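Local coordinates for endo-1,4-beta-xylanase (Pseudoalteromonas haloplanktis, PDB 1H12), which hydrolyses internal beta-1,4 linkages of xylan, and probably of cellulose and beta-glucans, as a cold-adapted family 8 glycoside hydrolase, at residues Ile264-Ile267 / Asn273-Gln276; Asn19-Gln22 / Asn28-Gln31; Asn91-Phe96 / Phe166-Asp171; Phe37-Met40 / Thr46-Leu49. All blocks are in the same frame, centred on the assembly; numbering follows the deposited sequence.

Contact 1: Ile264-Ile267 / Asn273-Gln276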
loop_
_atom_site.group_PDB
_atom_site.type_symbol
_atom_site.label_atom_id
_atom_site.label_comp_id
_atom_site.label_asym_id
_atom_site.label_seq_id
_atom_site.Cartn_x
_atom_site.Cartn_y
_atom_site.Cartn_z
ATOM N N ILE A 264 -9.301 20.375 -3.676
ATOM C CA ILE A 264 -9.941 20.645 -4.948
ATOM C C ILE A 264 -8.918 21.243 -5.916
ATOM O O ILE A 264 -8.376 22.329 -5.654
ATOM C CB ILE A 264 -11.189 21.558 -4.745
ATOM C CG1 ILE A 264 -12.153 20.968 -3.743
ATOM C CG2 ILE A 264 -11.856 21.817 -6.070
ATOM C CD1 ILE A 264 -12.635 19.574 -3.990
ATOM N N GLY A 265 -8.739 20.601 -7.053
ATOM C CA GLY A 265 -7.855 21.109 -8.073
ATOM C C GLY A 265 -6.396 20.986 -7.718
ATOM O O GLY A 265 -5.977 20.103 -6.941
ATOM N N TYR A 266 -5.600 21.846 -8.355
ATOM C CA TYR A 266 -4.156 21.901 -8.112
ATOM C C TYR A 266 -3.847 22.846 -6.980
ATOM O O TYR A 266 -4.487 23.907 -6.824
ATOM C CB TYR A 266 -3.458 22.327 -9.404
ATOM C CG TYR A 266 -3.516 21.269 -10.466
ATOM C CD1 TYR A 266 -2.660 20.177 -10.401
ATOM C CD2 TYR A 266 -4.449 21.273 -11.484
ATOM C CE1 TYR A 266 -2.727 19.188 -11.339
ATOM C CE2 TYR A 266 -4.526 20.247 -12.430
ATOM C CZ TYR A 266 -3.610 19.221 -12.361
ATOM O OH TYR A 266 -3.611 18.209 -13.275
ATOM N N ILE A 267 -2.854 22.444 -6.182
ATOM C CA ILE A 267 -2.367 23.244 -5.059
ATOM C C ILE A 267 -0.843 23.411 -5.000
ATOM O O ILE A 267 -0.373 24.179 -4.190
ATOM C CB ILE A 267 -2.855 22.720 -3.726
ATOM C CG1 ILE A 267 -2.440 21.301 -3.451
ATOM C CG2 ILE A 267 -4.338 22.870 -3.544
ATOM C CD1 ILE A 267 -2.489 20.881 -2.007
ATOM N N ASN A 273 -1.959 15.292 -10.561
ATOM C CA ASN A 273 -3.399 15.212 -10.884
ATOM C C ASN A 273 -4.131 16.093 -9.908
ATOM O O ASN A 273 -3.633 16.288 -8.789
ATOM C CB ASN A 273 -3.883 13.686 -10.655
ATOM C CG ASN A 273 -3.324 12.777 -11.607
ATOM O OD1 ASN A 273 -3.504 12.965 -12.855
ATOM N ND2 ASN A 273 -2.601 11.842 -11.128
ATOM N N PRO A 274 -5.352 16.513 -10.252
ATOM C CA PRO A 274 -6.185 17.242 -9.290
ATOM C C PRO A 274 -6.379 16.472 -8.005
ATOM O O PRO A 274 -6.476 15.236 -7.990
ATOM C CB PRO A 274 -7.494 17.455 -10.030
ATOM C CG PRO A 274 -7.066 17.466 -11.476
ATOM C CD PRO A 274 -6.011 16.395 -11.547
ATOM N N GLY A 275 -6.468 17.206 -6.898
ATOM C CA GLY A 275 -6.581 16.552 -5.603
ATOM C C GLY A 275 -7.818 15.729 -5.351
ATOM O O GLY A 275 -7.785 14.790 -4.558
ATOM N N GLN A 276 -8.886 16.067 -6.067
ATOM C CA GLN A 276 -10.179 15.433 -5.829
ATOM C C GLN A 276 -10.390 14.247 -6.724
ATOM O O GLN A 276 -11.453 13.597 -6.662
ATOM C CB GLN A 276 -11.357 16.415 -5.965
ATOM C CG GLN A 276 -11.822 16.721 -7.391
ATOM C CD GLN A 276 -10.969 17.637 -8.166
ATOM O OE1 GLN A 276 -9.969 18.177 -7.656
ATOM N NE2 GLN A 276 -11.353 17.915 -9.393
#
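Gly265 N donates to Gln276 OE1 over 2.8 Å, and an N-H...O angle of 173° makes this bond almost straight. It ties together two parts of the long irregular excursion between helix 219-243 and strand 277-278, one of the connections of this family 8 hydrolase whose helices build an alpha/alpha barrel. Neither segment is helix or strand, and two hydrogen bonds join them. The second is Gly275 N to Gly265 O at 2.9 Å, with the donor lying above the carbonyl plane. Gly265 is thus held on both its N-H and its carbonyl, once by a side chain and once by backbone.

The Gln276 amide reaches Gly265 because its chain bends at CG (chi2 -76°), and its other end, NE2, is bonded to Ser330 OG, which fixes the rotation of the group. Ile264 crosses this glutamine at about a right angle, CD1 resting 3.9 Å from Gln276 CB, and Tyr331 touches both side chains.

Further out, Tyr266 and Pro274 lie side by side and point the same way. Pro274 CA sits over one face of the phenol ring, while Tyr266 CE1 approaches Asn273 C to 3.7 Å. At the far end of the ring, Tyr266 OH meets Pro274 CD at 3.5 Å.

Contact 2: Asn19-Gln22 / Asn28-Gln31; sequences NLAQ and NIQQ
Ile29 carries nearly all of the apolar contact, and its branches can be followed outward from CB onto Ala21 and Gln22. CB points at the 19-22 segment. From it CG2 reaches Ala21 CB at 4.0 Å, and CG1, the arm that continues, passes the same methyl at 3.9 Å. With the chain running on extended at chi2 (162°), Ile29 CD1 comes to 3.8 Å from Ala21 CB and lands against the backbone beyond: it is 3.4 Å from Gln22 N, and it also packs on Gln22 CB and on Asn19 OD1.

The place where the tip comes to rest is the first turn of helix 20-23, and Ile29 itself starts helix 29-40, so the contact joins the beginnings of two successive helices near the N-terminus. Asn19 is the N-cap of the former: its OD1 accepts from Gln22 N at 3.1 Å, the donor standing well above the carbonyl plane. The same oxygen is also touched by the isoleucine methyl.

The polar link runs through a water, which donates to Gln30 OE1 at 2.9 Å and accepts a weak bond from Asn19 ND2 at 3.0 Å; the two amide planes are 86° apart. With an alanine at Asn19, Gln22 N would probably be left without its cap, and the water would lose its weak bond from the asparagine amide. Gln30 NE2 is bonded to Asn396 OD1, which holds the amide in place. The Ala21 methyl also touches Phe365 and Trp369 of helix 358-369.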
loop_
_atom_site.group_PDB
_atom_site.type_symbol
_atom_site.label_atom_id
_atom_site.label_comp_id
_atom_site.label_asym_id
_atom_site.label_seq_id
_atom_site.Cartn_x
_atom_site.Cartn_y
_atom_site.Cartn_z
ATOM N N ASN A 19 -9.701 -16.323 5.502
ATOM C CA ASN A 19 -9.257 -16.725 4.174
ATOM C C ASN A 19 -10.399 -16.459 3.233
ATOM O O ASN A 19 -11.308 -17.287 3.061
ATOM C CB ASN A 19 -8.840 -18.208 4.179
ATOM C CG ASN A 19 -8.257 -18.670 2.856
ATOM O OD1 ASN A 19 -8.517 -18.100 1.803
ATOM N ND2 ASN A 19 -7.447 -19.751 2.913
ATOM N N LEU A 20 -10.426 -15.256 2.670
ATOM C CA LEU A 20 -11.527 -14.806 1.829
ATOM C C LEU A 20 -11.723 -15.708 0.638
ATOM O O LEU A 20 -12.868 -16.050 0.286
ATOM C CB LEU A 20 -11.348 -13.352 1.419
ATOM C CG LEU A 20 -12.416 -12.792 0.529
ATOM C CD1 LEU A 20 -13.790 -12.777 1.166
ATOM C CD2 LEU A 20 -12.056 -11.322 0.161
ATOM N N ALA A 21 -10.651 -16.136 -0.002
ATOM C CA ALA A 21 -10.760 -17.016 -1.134
ATOM C C ALA A 21 -11.447 -18.333 -0.767
ATOM O O ALA A 21 -12.243 -18.850 -1.556
ATOM C CB ALA A 21 -9.400 -17.278 -1.751
ATOM N N GLN A 22 -11.148 -18.837 0.415
ATOM C CA GLN A 22 -11.802 -20.070 0.886
ATOM C C GLN A 22 -13.269 -19.821 1.145
ATOM O O GLN A 22 -14.123 -20.660 0.802
ATOM C CB GLN A 22 -11.103 -20.560 2.144
ATOM C CG GLN A 22 -11.593 -21.874 2.655
ATOM C CD GLN A 22 -10.709 -22.276 3.861
ATOM O OE1 GLN A 22 -10.698 -21.625 4.905
ATOM N NE2 GLN A 22 -9.895 -23.277 3.661
ATOM N N ASN A 28 -7.136 -24.620 -4.446
ATOM C CA ASN A 28 -5.725 -24.408 -4.801
ATOM C C ASN A 28 -5.272 -22.984 -4.490
ATOM O O ASN A 28 -4.497 -22.368 -5.276
ATOM C CB ASN A 28 -5.439 -24.602 -6.324
ATOM N N ILE A 29 -5.768 -22.471 -3.362
ATOM C CA ILE A 29 -5.503 -21.091 -3.025
ATOM C C ILE A 29 -4.031 -20.829 -2.756
ATOM O O ILE A 29 -3.433 -19.883 -3.296
ATOM C CB ILE A 29 -6.338 -20.722 -1.801
ATOM C CG1 ILE A 29 -7.854 -20.815 -2.108
ATOM C CG2 ILE A 29 -5.956 -19.351 -1.289
ATOM C CD1 ILE A 29 -8.728 -20.890 -0.926
ATOM N N GLN A 30 -3.441 -21.632 -1.919
ATOM C CA GLN A 30 -2.052 -21.399 -1.559
ATOM C C GLN A 30 -1.129 -21.570 -2.772
ATOM O O GLN A 30 -0.137 -20.843 -2.925
ATOM C CB GLN A 30 -1.628 -22.240 -0.341
ATOM C CG GLN A 30 -2.471 -22.057 0.865
ATOM C CD GLN A 30 -2.541 -20.578 1.380
ATOM O OE1 GLN A 30 -3.733 -19.991 1.831
ATOM N NE2 GLN A 30 -1.365 -19.985 1.394
ATOM N N GLN A 31 -1.413 -22.530 -3.656
ATOM C CA GLN A 31 -0.611 -22.687 -4.869
ATOM C C GLN A 31 -0.667 -21.408 -5.704
ATOM O O GLN A 31 0.351 -20.998 -6.260
ATOM C CB GLN A 31 -1.026 -23.912 -5.748
HETATM O O HOH W 1 -5.809 -21.961 1.751
#

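Contact 3: Asn91-Phe96 / Phe166-Asp171; sequences NKQEEF and FNYYND
Phe96 and Tyr168 form the dense, buried side of this contact, whereas Gln93, partly exposed, bonds the same tyrosine nearer the surface. The rings pass one another in opposite directions with their planes at 87° and centroids 5.5 Å apart; the closest approach is Phe96 CE1 to Tyr168 CE1 at 3.7 Å. Phe96 CB is directed at the 166-171 segment, and with CG anti to the backbone N (chi1 -176°) the ring atoms CD1 and CE1 are carried to Tyr168 CE1. Phe96 also packs on Trp160, edge-to-face, and on Met84, Ala87 and Val88 of helix 77-89. Phe166 O lies above one face of the Tyr168 ring, offset toward its rim.

Both segments are helix beginnings. Helices 93-107 and 168-182 belong to this family's alpha-helical barrel and meet here through their first turns, the second capped by Asn167 OD1, which accepts from Asn170 N.

On the looser side one bond joins the two segments: Gln93 NE2 donates to Tyr168 OH over 3.1 Å (N-H...O 175°) at the ring edge, with the hydroxyl oxygen almost in the amide plane. Asp97 OD1 is the stronger polar partner of Tyr168 OH, so two groups hold the hydroxyl.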
loop_
_atom_site.group_PDB
_atom_site.type_symbol
_atom_site.label_atom_id
_atom_site.label_comp_id
_atom_site.label_asym_id
_atom_site.label_seq_id
_atom_site.Cartn_x
_atom_site.Cartn_y
_atom_site.Cartn_z
ATOM N N ASN A 91 7.807 -15.688 3.882
ATOM C CA ASN A 91 9.054 -16.260 4.450
ATOM C C ASN A 91 10.179 -16.303 3.409
ATOM O O ASN A 91 10.972 -17.228 3.384
ATOM C CB ASN A 91 8.841 -17.627 5.101
ATOM C CG ASN A 91 9.470 -17.731 6.478
ATOM O OD1 ASN A 91 9.787 -16.735 7.119
ATOM N ND2 ASN A 91 9.633 -18.988 6.934
ATOM N N LYS A 92 10.249 -15.266 2.562
ATOM C CA LYS A 92 11.200 -15.193 1.452
ATOM C C LYS A 92 12.359 -14.257 1.812
ATOM O O LYS A 92 12.411 -13.091 1.412
ATOM C CB LYS A 92 10.494 -14.752 0.183
ATOM C CG LYS A 92 9.319 -15.636 -0.203
ATOM C CD LYS A 92 9.766 -16.994 -0.697
ATOM C CE LYS A 92 8.615 -17.813 -1.175
ATOM N NZ LYS A 92 9.110 -19.073 -1.768
ATOM N N GLN A 93 13.298 -14.797 2.600
ATOM C CA GLN A 93 14.281 -13.945 3.226
ATOM C C GLN A 93 15.316 -13.356 2.292
ATOM O O GLN A 93 15.685 -12.180 2.428
ATOM C CB GLN A 93 14.942 -14.687 4.395
ATOM C CG GLN A 93 15.835 -13.789 5.239
ATOM C CD GLN A 93 16.423 -14.478 6.421
ATOM O OE1 GLN A 93 16.403 -15.757 6.491
ATOM N NE2 GLN A 93 16.980 -13.714 7.336
ATOM N N GLU A 94 15.809 -14.139 1.354
ATOM C CA GLU A 94 16.798 -13.639 0.428
ATOM C C GLU A 94 16.234 -12.466 -0.363
ATOM O O GLU A 94 16.926 -11.456 -0.578
ATOM C CB GLU A 94 17.273 -14.733 -0.541
ATOM N N GLU A 95 15.032 -12.644 -0.873
ATOM C CA GLU A 95 14.368 -11.577 -1.647
ATOM C C GLU A 95 14.213 -10.333 -0.796
ATOM O O GLU A 95 14.477 -9.216 -1.271
ATOM C CB GLU A 95 13.032 -12.078 -2.179
ATOM C CG GLU A 95 13.113 -13.157 -3.267
ATOM C CD GLU A 95 13.304 -14.559 -2.743
ATOM O OE1 GLU A 95 13.445 -14.856 -1.552
ATOM O OE2 GLU A 95 13.212 -15.439 -3.625
ATOM N N PHE A 96 13.741 -10.506 0.432
ATOM C CA PHE A 96 13.598 -9.396 1.366
ATOM C C PHE A 96 14.927 -8.674 1.521
ATOM O O PHE A 96 15.007 -7.434 1.396
ATOM C CB PHE A 96 13.097 -9.896 2.701
ATOM C CG PHE A 96 12.818 -8.809 3.699
ATOM C CD1 PHE A 96 13.842 -8.154 4.354
ATOM C CD2 PHE A 96 11.511 -8.466 3.972
ATOM C CE1 PHE A 96 13.553 -7.127 5.222
ATOM C CE2 PHE A 96 11.222 -7.484 4.871
ATOM C CZ PHE A 96 12.244 -6.801 5.504
ATOM N N PHE A 166 21.232 -8.114 8.494
ATOM C CA PHE A 166 20.566 -6.932 9.023
ATOM C C PHE A 166 20.100 -7.103 10.429
ATOM O O PHE A 166 19.551 -8.174 10.810
ATOM C CB PHE A 166 19.363 -6.583 8.151
ATOM C CG PHE A 166 19.753 -6.240 6.755
ATOM C CD1 PHE A 166 20.408 -5.073 6.496
ATOM C CD2 PHE A 166 19.447 -7.051 5.697
ATOM C CE1 PHE A 166 20.788 -4.737 5.229
ATOM C CE2 PHE A 166 19.838 -6.724 4.410
ATOM C CZ PHE A 166 20.489 -5.583 4.162
ATOM N N ASN A 167 20.225 -6.016 11.182
ATOM C CA ASN A 167 19.485 -5.879 12.451
ATOM C C ASN A 167 18.177 -5.222 12.037
ATOM O O ASN A 167 18.052 -4.000 12.017
ATOM C CB ASN A 167 20.256 -5.051 13.462
ATOM C CG ASN A 167 19.622 -5.090 14.806
ATOM O OD1 ASN A 167 18.426 -5.087 14.944
ATOM N ND2 ASN A 167 20.456 -5.137 15.835
ATOM N N TYR A 168 17.224 -6.048 11.598
ATOM C CA TYR A 168 15.970 -5.568 11.118
ATOM C C TYR A 168 15.299 -4.670 12.123
ATOM O O TYR A 168 14.663 -3.659 11.757
ATOM C CB TYR A 168 15.028 -6.698 10.764
ATOM C CG TYR A 168 15.524 -7.728 9.780
ATOM C CD1 TYR A 168 15.714 -7.427 8.419
ATOM C CD2 TYR A 168 15.781 -9.015 10.188
ATOM C CE1 TYR A 168 16.109 -8.386 7.531
ATOM C CE2 TYR A 168 16.184 -9.988 9.286
ATOM C CZ TYR A 168 16.363 -9.672 7.965
ATOM O OH TYR A 168 16.793 -10.658 7.095
ATOM N N TYR A 169 15.341 -5.051 13.399
ATOM C CA TYR A 169 14.650 -4.304 14.428
ATOM C C TYR A 169 15.217 -2.903 14.538
ATOM O O TYR A 169 14.473 -1.915 14.579
ATOM C CB TYR A 169 14.726 -5.038 15.771
ATOM C CG TYR A 169 13.839 -4.374 16.807
ATOM C CD1 TYR A 169 12.481 -4.521 16.769
ATOM C CD2 TYR A 169 14.361 -3.537 17.769
ATOM C CE1 TYR A 169 11.647 -3.850 17.670
ATOM C CE2 TYR A 169 13.578 -2.872 18.657
ATOM C CZ TYR A 169 12.200 -3.040 18.614
ATOM O OH TYR A 169 11.414 -2.334 19.518
ATOM N N ASN A 170 16.550 -2.775 14.623
ATOM C CA ASN A 170 17.131 -1.471 14.709
ATOM C C ASN A 170 16.802 -0.636 13.464
ATOM O O ASN A 170 16.536 0.574 13.559
ATOM C CB ASN A 170 18.669 -1.538 14.847
ATOM N N ASP A 171 16.839 -1.278 12.294
ATOM C CA ASP A 171 16.481 -0.574 11.076
ATOM C C ASP A 171 15.020 -0.098 11.132
ATOM O O ASP A 171 14.698 1.002 10.671
ATOM C CB ASP A 171 16.738 -1.419 9.851
ATOM C CG ASP A 171 18.196 -1.618 9.523
ATOM O OD1 ASP A 171 19.038 -0.902 10.085
ATOM O OD2 ASP A 171 18.534 -2.485 8.705
#

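Contact 4: Phe37-Met40 / Thr46-Leu49; sequences FDNM and TQQL
The C-terminal end of helix 29-40 is fastened to the loop that leads into strand 50-55 by Met40 and Leu49. Leu49 N donates to Met40 O over 2.9 Å, N-H...O 173°, with the nitrogen in the carbonyl plane on a lone pair, so a carbonyl of the last helical turn is satisfied by the loop. Gln48 CA adds a CA-H...O contact to the same oxygen at 3.5 Å. Asn39 O and Gln48 N, though close, do not bond each other; Asn44 joins them, giving ND2 to the former and accepting from the latter with OD1.

This is a helix-to-strand connection, the chain turning back on the helix end before it enters the five-stranded antiparallel sheet, where Leu49 already pairs by backbone with Lys65. On the buried side the Met40 and Leu49 side chains pack obliquely: Met40 CG is 4.0 Å from Leu49 CB, and Met40 CE equally far from Leu49 CD1, with Met387 of helix 379-392 against the methionine.

On the outer side Asn39 and Gln47 lie alongside, pointing the same way, their amide planes stacked at 29°. Gln47 bends at chi2 (80°), which lays OE1 3.6 Å from Asn39 CB, while Gln47 CB is 3.8 Å from that same carbon. An alanine in place of Gln47 is likely to uncover this flank of Asn39, leaving its amide without the stacked neighbour. Asn39 ND2 is bonded to Gln373 OE1, and Gln47 also touches Gln373.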
loop_
_atom_site.group_PDB
_atom_site.type_symbol
_atom_site.label_atom_id
_atom_site.label_comp_id
_atom_site.label_asym_id
_atom_site.label_seq_id
_atom_site.Cartn_x
_atom_site.Cartn_y
_atom_site.Cartn_z
ATOM N N PHE A 37 3.925 -15.076 -6.266
ATOM C CA PHE A 37 5.204 -14.604 -5.798
ATOM C C PHE A 37 6.310 -15.118 -6.706
ATOM O O PHE A 37 7.201 -14.355 -7.125
ATOM C CB PHE A 37 5.462 -15.035 -4.342
ATOM C CG PHE A 37 6.728 -14.464 -3.788
ATOM C CD1 PHE A 37 7.956 -15.067 -4.006
ATOM C CD2 PHE A 37 6.705 -13.291 -3.058
ATOM C CE1 PHE A 37 9.134 -14.462 -3.547
ATOM C CE2 PHE A 37 7.832 -12.713 -2.565
ATOM C CZ PHE A 37 9.066 -13.293 -2.812
ATOM N N ASP A 38 6.280 -16.386 -7.055
ATOM C CA ASP A 38 7.362 -16.954 -7.856
ATOM C C ASP A 38 7.499 -16.303 -9.184
ATOM O O ASP A 38 8.596 -16.131 -9.699
ATOM C CB ASP A 38 7.137 -18.445 -8.050
ATOM C CG ASP A 38 7.380 -19.252 -6.760
ATOM O OD1 ASP A 38 7.891 -18.688 -5.778
ATOM O OD2 ASP A 38 6.957 -20.434 -6.727
ATOM N N ASN A 39 6.371 -15.943 -9.789
ATOM C CA ASN A 39 6.442 -15.295 -11.093
ATOM C C ASN A 39 6.857 -13.837 -11.002
ATOM O O ASN A 39 7.570 -13.321 -11.861
ATOM C CB ASN A 39 5.073 -15.365 -11.800
ATOM C CG ASN A 39 4.678 -16.753 -12.202
ATOM O OD1 ASN A 39 5.513 -17.592 -12.379
ATOM N ND2 ASN A 39 3.329 -16.972 -12.361
ATOM N N MET A 40 6.419 -13.139 -9.940
ATOM C CA MET A 40 6.836 -11.744 -9.748
ATOM C C MET A 40 8.333 -11.653 -9.432
ATOM O O MET A 40 8.986 -10.681 -9.810
ATOM C CB MET A 40 5.990 -11.119 -8.670
ATOM C CG MET A 40 6.409 -9.683 -8.315
ATOM S SD MET A 40 5.245 -8.989 -7.126
ATOM C CE MET A 40 6.180 -7.604 -6.535
ATOM N N THR A 46 8.308 -11.506 -17.703
ATOM C CA THR A 46 6.901 -11.638 -18.095
ATOM C C THR A 46 6.042 -10.992 -17.013
ATOM O O THR A 46 5.573 -9.869 -17.201
ATOM C CB THR A 46 6.613 -13.074 -18.402
ATOM O OG1 THR A 46 7.532 -13.537 -19.446
ATOM C CG2 THR A 46 5.173 -13.194 -19.006
ATOM N N GLN A 47 5.865 -11.672 -15.914
ATOM C CA GLN A 47 5.280 -11.069 -14.719
ATOM C C GLN A 47 6.337 -10.346 -13.842
ATOM O O GLN A 47 5.981 -9.552 -12.973
ATOM C CB GLN A 47 4.647 -12.127 -13.827
ATOM C CG GLN A 47 3.545 -12.944 -14.448
ATOM C CD GLN A 47 4.023 -14.092 -15.343
ATOM O OE1 GLN A 47 5.202 -14.460 -15.293
ATOM N NE2 GLN A 47 3.112 -14.625 -16.178
ATOM N N GLN A 48 7.605 -10.664 -14.084
ATOM C CA GLN A 48 8.698 -10.265 -13.234
ATOM C C GLN A 48 8.689 -8.768 -12.932
ATOM O O GLN A 48 8.648 -7.911 -13.830
ATOM C CB GLN A 48 10.003 -10.626 -13.940
ATOM C CG GLN A 48 11.253 -10.207 -13.188
ATOM C CD GLN A 48 12.550 -10.547 -13.933
ATOM O OE1 GLN A 48 12.515 -11.018 -15.108
ATOM N NE2 GLN A 48 13.671 -10.307 -13.287
ATOM N N LEU A 49 8.874 -8.468 -11.627
ATOM C CA LEU A 49 9.112 -7.105 -11.167
ATOM C C LEU A 49 10.451 -6.953 -10.394
ATOM O O LEU A 49 10.878 -5.826 -10.159
ATOM C CB LEU A 49 7.957 -6.593 -10.290
ATOM C CG LEU A 49 6.688 -6.326 -11.075
ATOM C CD1 LEU A 49 5.534 -6.023 -10.156
ATOM C CD2 LEU A 49 6.901 -5.199 -12.077
#

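In the fold
Contacts 3 and 4 are the buried ones, and contacts 1 and 2 lie partly open near the edge of the molecule, on opposite sides of its centre with centres about 39 Å apart. Contacts 2 and 4 both use helix 29-40, one at its start and one at its end, the first resting on an isoleucine and a water, the second on a backbone bond closing the last turn. Contacts 3 and 4 touch directly, Glu95 CG meeting Phe37 CZ at 4.1 Å. Both segments of contact 1 lie in one loop, where two hydrogen bonds on Gly265 combine with tyrosine-proline packing, whereas contact 3 pairs aromatic packing with a glutamine-tyrosine bond between helices far apart in sequence.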